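Local coordinates for uncharacterized protein (Enterococcus faecalis, PDB 3L1W), which is of unknown function but belongs to the endonuclease/exonuclease/phosphatase family, whose fold is consistent with a phosphodiester-cleaving activity such as 3'-5' RNA exonuclease, at residues A[15-20]-A[235-240]; A[74-79]-A[126-131]. All blocks are in the same frame, centred on the assembly; numbering follows the deposited sequence.

Contact 1: residues A[15-20]-A[235-240]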
loop_
_atom_site.group_PDB
_atom_site.type_symbol
_atom_site.label_atom_id
_atom_site.label_comp_id
_atom_site.label_asym_id
_atom_site.label_seq_id
_atom_site.Cartn_x
_atom_site.Cartn_y
_atom_site.Cartn_z
ATOM N N ASP A 15 0.987 -21.199 -17.090
ATOM C CA ASP A 15 1.590 -19.880 -16.866
ATOM C C ASP A 15 3.071 -19.805 -17.230
ATOM O O ASP A 15 3.666 -18.728 -17.199
ATOM C CB ASP A 15 1.389 -19.432 -15.418
ATOM C CG ASP A 15 -0.038 -19.013 -15.140
ATOM O OD1 ASP A 15 -0.723 -18.586 -16.091
ATOM O OD2 ASP A 15 -0.469 -19.114 -13.978
ATOM N N GLN A 16 3.654 -20.951 -17.569
ATOM C CA GLN A 16 5.016 -21.007 -18.088
ATOM C C GLN A 16 6.003 -20.290 -17.172
ATOM O O GLN A 16 6.193 -20.701 -16.033
ATOM C CB GLN A 16 5.072 -20.451 -19.515
ATOM C CG GLN A 16 4.301 -21.298 -20.516
ATOM C CD GLN A 16 4.216 -20.662 -21.889
ATOM O OE1 GLN A 16 4.139 -19.440 -22.019
ATOM N NE2 GLN A 16 4.216 -21.493 -22.924
ATOM N N ASP A 17 6.624 -19.220 -17.661
ATOM C CA ASP A 17 7.653 -18.534 -16.883
ATOM C C ASP A 17 7.059 -17.666 -15.770
ATOM O O ASP A 17 7.777 -16.914 -15.103
ATOM C CB ASP A 17 8.559 -17.690 -17.792
ATOM C CG ASP A 17 7.849 -16.473 -18.364
ATOM O OD1 ASP A 17 6.606 -16.392 -18.270
ATOM O OD2 ASP A 17 8.541 -15.590 -18.912
ATOM N N TRP A 18 5.752 -17.781 -15.563
ATOM C CA TRP A 18 5.080 -17.021 -14.512
ATOM C C TRP A 18 4.170 -17.948 -13.705
ATOM O O TRP A 18 3.166 -17.521 -13.141
ATOM C CB TRP A 18 4.307 -15.829 -15.108
ATOM C CG TRP A 18 4.096 -14.646 -14.171
ATOM C CD1 TRP A 18 2.930 -13.957 -13.979
ATOM C CD2 TRP A 18 5.072 -14.027 -13.310
ATOM N NE1 TRP A 18 3.120 -12.946 -13.057
ATOM C CE2 TRP A 18 4.424 -12.971 -12.633
ATOM C CE3 TRP A 18 6.429 -14.261 -13.049
ATOM C CZ2 TRP A 18 5.085 -12.157 -11.705
ATOM C CZ3 TRP A 18 7.081 -13.449 -12.131
ATOM C CH2 TRP A 18 6.408 -12.415 -11.471
ATOM N N GLN A 19 4.527 -19.229 -13.648
ATOM C CA GLN A 19 3.839 -20.128 -12.725
ATOM C C GLN A 19 4.249 -19.831 -11.277
ATOM O O GLN A 19 5.142 -19.023 -11.023
ATOM C CB GLN A 19 4.096 -21.592 -13.073
ATOM C CG GLN A 19 5.536 -22.012 -12.985
ATOM C CD GLN A 19 5.739 -23.422 -13.519
ATOM O OE1 GLN A 19 5.736 -23.643 -14.730
ATOM N NE2 GLN A 19 5.905 -24.382 -12.616
ATOM N N TRP A 20 3.580 -20.476 -10.333
ATOM C CA TRP A 20 3.733 -20.134 -8.920
ATOM C C TRP A 20 5.188 -20.007 -8.460
ATOM O O TRP A 20 5.530 -19.084 -7.719
ATOM C CB TRP A 20 2.982 -21.140 -8.046
ATOM C CG TRP A 20 3.114 -20.905 -6.555
ATOM C CD1 TRP A 20 3.829 -21.661 -5.675
ATOM C CD2 TRP A 20 2.498 -19.859 -5.777
ATOM N NE1 TRP A 20 3.708 -21.151 -4.402
ATOM C CE2 TRP A 20 2.905 -20.044 -4.440
ATOM C CE3 TRP A 20 1.670 -18.775 -6.087
ATOM C CZ2 TRP A 20 2.485 -19.203 -3.408
ATOM C CZ3 TRP A 20 1.253 -17.940 -5.062
ATOM C CH2 TRP A 20 1.665 -18.155 -3.740
ATOM N N ASP A 235 8.279 -5.567 -11.054
ATOM C CA ASP A 235 9.003 -5.271 -12.298
ATOM C C ASP A 235 8.221 -5.573 -13.586
ATOM O O ASP A 235 8.645 -6.375 -14.418
ATOM C CB ASP A 235 10.356 -5.996 -12.306
ATOM C CG ASP A 235 11.330 -5.421 -13.329
ATOM O OD1 ASP A 235 12.413 -6.016 -13.496
ATOM O OD2 ASP A 235 11.035 -4.386 -13.967
ATOM N N GLY A 236 7.075 -4.921 -13.748
ATOM C CA GLY A 236 6.336 -4.984 -14.995
ATOM C C GLY A 236 5.389 -6.159 -15.111
ATOM O O GLY A 236 4.863 -6.431 -16.191
ATOM N N ARG A 237 5.181 -6.856 -13.998
ATOM C CA ARG A 237 4.213 -7.954 -13.938
ATOM C C ARG A 237 3.421 -7.819 -12.660
ATOM O O ARG A 237 3.846 -7.135 -11.734
ATOM C CB ARG A 237 4.932 -9.302 -13.935
ATOM C CG ARG A 237 5.670 -9.597 -15.211
ATOM C CD ARG A 237 6.340 -10.967 -15.172
ATOM N NE ARG A 237 6.793 -11.353 -16.505
ATOM C CZ ARG A 237 7.349 -12.522 -16.801
ATOM N NH1 ARG A 237 7.530 -13.434 -15.856
ATOM N NH2 ARG A 237 7.726 -12.779 -18.046
ATOM N N PHE A 238 2.264 -8.469 -12.608
ATOM C CA PHE A 238 1.494 -8.506 -11.375
ATOM C C PHE A 238 1.729 -9.857 -10.735
ATOM O O PHE A 238 1.858 -10.857 -11.442
ATOM C CB PHE A 238 0.009 -8.298 -11.653
ATOM C CG PHE A 238 -0.332 -6.910 -12.127
ATOM C CD1 PHE A 238 0.035 -5.793 -11.382
ATOM C CD2 PHE A 238 -1.051 -6.725 -13.304
ATOM C CE1 PHE A 238 -0.295 -4.504 -11.823
ATOM C CE2 PHE A 238 -1.386 -5.449 -13.746
ATOM C CZ PHE A 238 -1.013 -4.340 -13.006
ATOM N N PRO A 239 1.809 -9.892 -9.399
ATOM C CA PRO A 239 2.093 -11.151 -8.698
ATOM C C PRO A 239 0.984 -12.191 -8.897
ATOM O O PRO A 239 1.272 -13.370 -8.829
ATOM C CB PRO A 239 2.183 -10.724 -7.226
ATOM C CG PRO A 239 2.475 -9.253 -7.266
ATOM C CD PRO A 239 1.727 -8.749 -8.473
ATOM N N SER A 240 -0.253 -11.751 -9.122
ATOM C CA SER A 240 -1.359 -12.644 -9.466
ATOM C C SER A 240 -2.130 -12.008 -10.614
ATOM O O SER A 240 -1.892 -10.831 -10.934
ATOM C CB SER A 240 -2.309 -12.845 -8.278
ATOM O OG SER A 240 -3.411 -13.668 -8.672
HETATM O O HOH W 1 10.129 -15.348 -14.931
#

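Contact 2: residues A[74-79]-A[126-131]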
loop_
_atom_site.group_PDB
_atom_site.type_symbol
_atom_site.label_atom_id
_atom_site.label_comp_id
_atom_site.label_asym_id
_atom_site.label_seq_id
_atom_site.Cartn_x
_atom_site.Cartn_y
_atom_site.Cartn_z
ATOM N N LEU A 74 -8.645 -23.433 -0.536
ATOM C CA LEU A 74 -8.828 -22.078 -0.046
ATOM C C LEU A 74 -8.049 -21.948 1.247
ATOM O O LEU A 74 -7.751 -22.947 1.907
ATOM C CB LEU A 74 -10.299 -21.816 0.251
ATOM C CG LEU A 74 -11.296 -22.017 -0.883
ATOM C CD1 LEU A 74 -12.720 -21.754 -0.400
ATOM C CD2 LEU A 74 -10.943 -21.117 -2.076
ATOM N N ALA A 75 -7.712 -20.717 1.616
ATOM C CA ALA A 75 -7.075 -20.487 2.902
ATOM C C ALA A 75 -7.627 -19.227 3.520
ATOM O O ALA A 75 -8.112 -18.325 2.823
ATOM C CB ALA A 75 -5.542 -20.375 2.744
ATOM N N ILE A 76 -7.573 -19.171 4.842
ATOM C CA ILE A 76 -7.758 -17.911 5.537
ATOM C C ILE A 76 -6.501 -17.685 6.349
ATOM O O ILE A 76 -6.161 -18.491 7.210
ATOM C CB ILE A 76 -8.990 -17.928 6.462
ATOM C CG1 ILE A 76 -10.255 -18.182 5.645
ATOM C CG2 ILE A 76 -9.100 -16.579 7.202
ATOM C CD1 ILE A 76 -11.504 -18.379 6.493
ATOM N N LEU A 77 -5.776 -16.622 6.012
ATOM C CA LEU A 77 -4.582 -16.254 6.753
ATOM C C LEU A 77 -5.012 -15.264 7.814
ATOM O O LEU A 77 -5.818 -14.372 7.547
ATOM C CB LEU A 77 -3.563 -15.583 5.820
ATOM C CG LEU A 77 -3.120 -16.382 4.597
ATOM C CD1 LEU A 77 -2.101 -15.596 3.777
ATOM C CD2 LEU A 77 -2.544 -17.731 5.024
ATOM N N TYR A 78 -4.484 -15.406 9.020
ATOM C CA TYR A 78 -4.807 -14.443 10.070
ATOM C C TYR A 78 -3.659 -14.255 11.042
ATOM O O TYR A 78 -2.806 -15.131 11.212
ATOM C CB TYR A 78 -6.109 -14.822 10.801
ATOM C CG TYR A 78 -6.066 -16.145 11.531
ATOM C CD1 TYR A 78 -5.870 -16.195 12.906
ATOM C CD2 TYR A 78 -6.223 -17.338 10.846
ATOM C CE1 TYR A 78 -5.845 -17.412 13.580
ATOM C CE2 TYR A 78 -6.198 -18.560 11.517
ATOM C CZ TYR A 78 -6.004 -18.579 12.877
ATOM O OH TYR A 78 -5.975 -19.788 13.535
ATOM N N ASN A 79 -3.639 -13.089 11.672
ATOM C CA ASN A 79 -2.618 -12.754 12.661
ATOM C C ASN A 79 -3.211 -12.949 14.046
ATOM O O ASN A 79 -4.132 -12.225 14.430
ATOM C CB ASN A 79 -2.200 -11.293 12.467
ATOM C CG ASN A 79 -1.169 -10.827 13.480
ATOM O OD1 ASN A 79 -0.990 -11.431 14.530
ATOM N ND2 ASN A 79 -0.487 -9.729 13.162
ATOM N N PHE A 126 -17.090 -12.779 15.181
ATOM C CA PHE A 126 -17.607 -12.498 13.847
ATOM C C PHE A 126 -17.288 -13.654 12.906
ATOM O O PHE A 126 -16.345 -14.422 13.139
ATOM C CB PHE A 126 -17.063 -11.179 13.294
ATOM C CG PHE A 126 -15.572 -11.165 13.092
ATOM C CD1 PHE A 126 -14.718 -10.876 14.149
ATOM C CD2 PHE A 126 -15.021 -11.429 11.846
ATOM C CE1 PHE A 126 -13.342 -10.855 13.966
ATOM C CE2 PHE A 126 -13.648 -11.408 11.649
ATOM C CZ PHE A 126 -12.802 -11.124 12.716
ATOM N N LEU A 127 -18.082 -13.770 11.849
ATOM C CA LEU A 127 -17.938 -14.855 10.887
ATOM C C LEU A 127 -17.232 -14.391 9.617
ATOM O O LEU A 127 -17.565 -13.336 9.064
ATOM C CB LEU A 127 -19.325 -15.410 10.532
ATOM C CG LEU A 127 -19.384 -16.510 9.479
ATOM C CD1 LEU A 127 -18.663 -17.757 9.955
ATOM C CD2 LEU A 127 -20.842 -16.830 9.154
ATOM N N VAL A 128 -16.250 -15.173 9.165
ATOM C CA VAL A 128 -15.610 -14.937 7.861
ATOM C C VAL A 128 -15.910 -16.113 6.932
ATOM O O VAL A 128 -15.719 -17.267 7.312
ATOM C CB VAL A 128 -14.094 -14.799 8.004
ATOM C CG1 VAL A 128 -13.433 -14.666 6.622
ATOM C CG2 VAL A 128 -13.744 -13.606 8.889
ATOM N N ILE A 129 -16.385 -15.823 5.719
ATOM C CA ILE A 129 -16.685 -16.863 4.738
ATOM C C ILE A 129 -15.864 -16.591 3.483
ATOM O O ILE A 129 -16.009 -15.547 2.865
ATOM C CB ILE A 129 -18.179 -16.870 4.341
ATOM C CG1 ILE A 129 -19.081 -16.985 5.582
ATOM C CG2 ILE A 129 -18.462 -18.002 3.362
ATOM C CD1 ILE A 129 -20.572 -16.761 5.285
ATOM N N ASN A 130 -15.000 -17.538 3.128
ATOM C CA ASN A 130 -14.132 -17.433 1.955
ATOM C C ASN A 130 -14.864 -18.010 0.752
ATOM O O ASN A 130 -15.149 -19.208 0.711
ATOM C CB ASN A 130 -12.832 -18.201 2.205
ATOM C CG ASN A 130 -11.793 -17.972 1.118
ATOM O OD1 ASN A 130 -12.125 -17.577 0.004
ATOM N ND2 ASN A 130 -10.530 -18.236 1.442
ATOM N N VAL A 131 -15.170 -17.140 -0.210
ATOM C CA VAL A 131 -15.952 -17.471 -1.394
ATOM C C VAL A 131 -15.086 -17.753 -2.629
ATOM O O VAL A 131 -14.220 -16.956 -2.969
ATOM C CB VAL A 131 -16.861 -16.265 -1.749
ATOM C CG1 VAL A 131 -17.599 -16.509 -3.052
ATOM C CG2 VAL A 131 -17.852 -15.987 -0.602
#

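Contact 1: residues A[15-20]-A[235-240]
The carbonyl O of Phe-238 takes a hydrogen bond from the indole NE1 of Trp-18, 2.9 Å away, and this bond helps fix the rotation of the indole between the two loops. The oxygen lies at the edge of the ring, only 4° out of its plane, and the N-H points at it with a moderate bend (148°). Phe-238 turns its own side chain away, where its ring meets Phe-243 edge-to-face and Tyr-204 at an angle, so it is the backbone that meets the indole. With CG placed opposite the backbone N (chi1 -154°), Trp-18 reaches across from residues 15-20 and offers one face to Arg-237. The extended Arg-237 chain passes over that face, its CD 3.6 Å from the centroid of the six-membered ring and almost on the normal, a CH-pi contact. The guanidinium, its plane steep to the indole, brings NH1 to 3.1 Å from Trp-18 CE3 and NH2 on to Asp-17. There NH2 donates to OD2 at 3.1 Å in a nearly straight salt bridge that stays in the guanidinium plane but meets OD2 from above the carboxylate plane. A water donates to Asp-17 O at 2.8 Å and weakly accepts from Arg-237 NH1. Phe-202 meets the Trp-18 ring edge-to-face, and Phe-238 also packs on Tyr-204 of the second subunit, beside the dimer interface. The contact joins the strand-to-helix loop after strand 2-7 to the loop before strand 245-251, which leads into the Ser-Asp-His stretch of the DNase I-like family, where Ser-240 OG is weakly bonded to His-242 N, consistent with a place beside the active site.

Contact 2: residues A[74-79]-A[126-131]
The two facing sheets of the beta sandwich meet here, strand 74-78 from one and strand 126-131 from the other. The strand axes come within 8.1 Å and run at 142° to each other; because the strands lie in different sheets, side chains rather than backbone bonds join them. Asn-130 carries the polar end of the contact. With chi1 at -172° its amide extends away from the backbone N and across the interface to the facing strand. ND2 comes to 2.8 Å from Ala-75 O and hydrogen-bonds to the carbonyl O of Ile-41 on the adjoining strand 38-44. OD1 of the same amide accepts from Gln-42 NE2, so both ends of this buried group have partners on strand 38-44 and its rotation is fixed. Leu-74 lies across the Asn-130 side chain. Its CB is 3.8 Å from ND2, while the CD1 methyl reaches past the amide to 3.7 Å from the backbone O of Asn-130. Two residues along, at Ile-76, the contact is with Val-128 and is apolar. The CD1 methyl of Ile-76, at the end of its extended branch, touches CG1 of Val-128 at 4.2 Å as the two side chains pass in opposite directions. CG1 of Ile-76 also lies 4.2 Å from Asn-130 ND2. Cys-40 of strand 38-44 adjoins both Val-128 and Asn-130, and the backbone of strand 74-78 is bonded on one edge to strand 38-44 and on the other to strand 59-64. Aliphatic packing around a buried asparagine thus joins the sheets of the four-layered alpha/beta sandwich of the DNase I-like family.

How the contacts relate
Contact 2 is buried between the sheets, with its centre about 7 Å from the centre of the chain. Contact 1, about 20 Å from that centre, ties two peripheral loops near the second subunit, and its 235-240 loop runs into the family's Ser-Asp-His stretch, so it probably lies closer to the active site. The centres of the two contacts are 25 Å apart and their nearest atoms about 9 Å apart, so they do not touch. Along the chain both strands of contact 2 fall between the two loops of contact 1. The sheet that supplies residues 74-79 also contains strands 2-7 and 245-251, which flank the contact 1 loops in sequence; residues 126-131 belong to the other sheet.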